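Local coordinates for protein O-phospho-L-seryl-tRNA:Cys-tRNA synthase (Methanocaldococcus jannaschii DSM 2661, PDB 5X6B) that probably converts O-phosphoseryl-tRNA(Cys) to cysteinyl-tRNA(Cys) with the help of pyridoxal phosphate, at residues B[131-136]-B[273-278]. Residues are numbered along the deposited sequence; the frame is centred on the assembly and turned at random.
Sequences HAICKE and SDKITK
Ile133 reaches across to the short helix 273-276 with its CD1 methyl, which touches both the base of the Lys275 side chain and the end of Ile276. That methyl lies 3.8 Å from Lys275 CB and 4.0 Å from Ile276 CD1, so one terminal carbon serves two neighbours. It gets there because CG1 stands anti to the carbonyl carbon, beside the backbone N (chi1 -52°); the CA–CB bond itself does not head for the helix, and the flexible CG1–CD1 arm makes up the difference. The two isoleucine side chains run at a slant to each other and touch through their CD1 methyls, whereas the Ile133 and Lys275 side chains cross at about a right angle.

Ala132, at the C-terminal end of helix 122-132, points its CB toward the other segment. Its small methyl suits a place where the backbones come close, with CA atoms of Ala132 and Lys275 5.8 Å apart, and it rests 3.6 Å from the carbonyl oxygen, Lys275 O. In return Ala132 O lies 3.5 Å from Lys275 CB and 4.0 Å from Lys275 CD. Lysine fits this exposed border because its aliphatic stem can lie against Ala132 and Ile133. Ile276, the buried member, also packs on Ile128 and Val129 of helix 122-132 and on Phe268 of strand 264-268.

Where helix 273-276 ends, Thr277 N and Thr277 OG1 both donate to Ser273 O, the hydroxyl from above the carbonyl plane. The seven-stranded mixed sheet, ordered 1-7-6-5-4-2-3, has the pattern of fold type I pyridoxal phosphate enzymes; the contact joins the end of helix 122-132, which follows strand 115-119, to the short helix after its sheet neighbour 264-268. Contact between the two segments is van der Waals and hydrophobic, without hydrogen bonds or salt bridges.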
# COMPACT_ATOMS: atom_id res chain seq x y z
N HIS B 131 12.97 -15.30 17.02
CA HIS B 131 13.83 -16.16 16.22
C HIS B 131 15.29 -15.74 16.30
O HIS B 131 16.19 -16.56 16.15
CB HIS B 131 13.35 -16.15 14.76
CG HIS B 131 14.06 -17.13 13.88
ND1 HIS B 131 15.19 -16.80 13.16
CD2 HIS B 131 13.79 -18.42 13.60
CE1 HIS B 131 15.59 -17.86 12.48
NE2 HIS B 131 14.76 -18.86 12.73
N ALA B 132 15.52 -14.45 16.54
CA ALA B 132 16.87 -13.90 16.50
C ALA B 132 17.44 -13.55 17.87
O ALA B 132 18.63 -13.25 18.00
CB ALA B 132 16.90 -12.67 15.61
N ILE B 133 16.59 -13.56 18.90
CA ILE B 133 17.03 -13.21 20.24
C ILE B 133 17.00 -14.43 21.15
O ILE B 133 17.99 -14.76 21.79
CB ILE B 133 16.16 -12.09 20.85
CG1 ILE B 133 16.08 -10.90 19.90
CG2 ILE B 133 16.69 -11.66 22.21
CD1 ILE B 133 17.43 -10.34 19.51
N CYS B 134 15.85 -15.10 21.19
CA CYS B 134 15.72 -16.33 21.94
C CYS B 134 16.43 -17.48 21.25
O CYS B 134 16.57 -17.49 20.02
CB CYS B 134 14.24 -16.68 22.13
SG CYS B 134 13.26 -15.32 22.79
N LYS B 135 16.90 -18.44 22.04
CA LYS B 135 17.41 -19.69 21.51
C LYS B 135 16.33 -20.75 21.70
O LYS B 135 15.53 -20.65 22.62
CB LYS B 135 18.72 -20.09 22.19
CG LYS B 135 19.95 -19.92 21.31
CD LYS B 135 19.69 -20.41 19.88
CE LYS B 135 20.94 -20.35 19.02
NZ LYS B 135 21.31 -18.96 18.63
N GLU B 136 16.29 -21.75 20.81
CA GLU B 136 15.19 -22.70 20.78
C GLU B 136 14.99 -23.41 22.12
O GLU B 136 15.95 -23.80 22.78
CB GLU B 136 15.39 -23.74 19.67
CG GLU B 136 16.84 -23.97 19.25
CD GLU B 136 16.94 -24.77 17.96
OE1 GLU B 136 15.92 -25.35 17.53
OE2 GLU B 136 18.05 -24.83 17.37
N SER B 273 20.53 -4.55 18.10
CA SER B 273 20.60 -4.26 16.67
C SER B 273 21.33 -5.36 15.89
O SER B 273 20.87 -5.79 14.83
CB SER B 273 21.28 -2.91 16.43
OG SER B 273 21.38 -2.62 15.05
N ASP B 274 22.45 -5.82 16.44
CA ASP B 274 23.32 -6.79 15.76
C ASP B 274 22.63 -8.11 15.43
O ASP B 274 22.98 -8.77 14.46
CB ASP B 274 24.56 -7.06 16.61
CG ASP B 274 25.49 -5.87 16.70
OD1 ASP B 274 25.36 -4.95 15.86
OD2 ASP B 274 26.35 -5.85 17.60
N LYS B 275 21.66 -8.50 16.25
CA LYS B 275 20.98 -9.77 16.04
C LYS B 275 19.76 -9.61 15.14
O LYS B 275 19.46 -10.47 14.32
CB LYS B 275 20.58 -10.39 17.38
CG LYS B 275 21.52 -10.04 18.51
CD LYS B 275 21.67 -11.19 19.49
CE LYS B 275 22.73 -10.89 20.53
NZ LYS B 275 22.32 -11.32 21.89
N ILE B 276 19.06 -8.49 15.29
CA ILE B 276 17.90 -8.21 14.45
C ILE B 276 18.37 -7.93 13.03
O ILE B 276 17.89 -8.54 12.07
CB ILE B 276 17.08 -7.02 14.97
CG1 ILE B 276 16.56 -7.30 16.38
CG2 ILE B 276 15.93 -6.72 14.03
CD1 ILE B 276 15.62 -8.49 16.46
N THR B 277 19.33 -7.02 12.90
CA THR B 277 19.84 -6.60 11.60
C THR B 277 21.02 -7.45 11.14
O THR B 277 21.84 -7.00 10.33
CB THR B 277 20.26 -5.12 11.62
OG1 THR B 277 21.37 -4.94 12.51
CG2 THR B 277 19.10 -4.23 12.07
N LYS B 278 21.12 -8.68 11.65
CA LYS B 278 22.20 -9.57 11.24
C LYS B 278 22.10 -9.86 9.75
O LYS B 278 21.02 -10.17 9.23
CB LYS B 278 22.17 -10.88 12.04
CG LYS B 278 22.96 -11.99 11.39
CD LYS B 278 23.17 -13.16 12.34
CE LYS B 278 23.98 -14.26 11.67
NZ LYS B 278 23.87 -15.55 12.41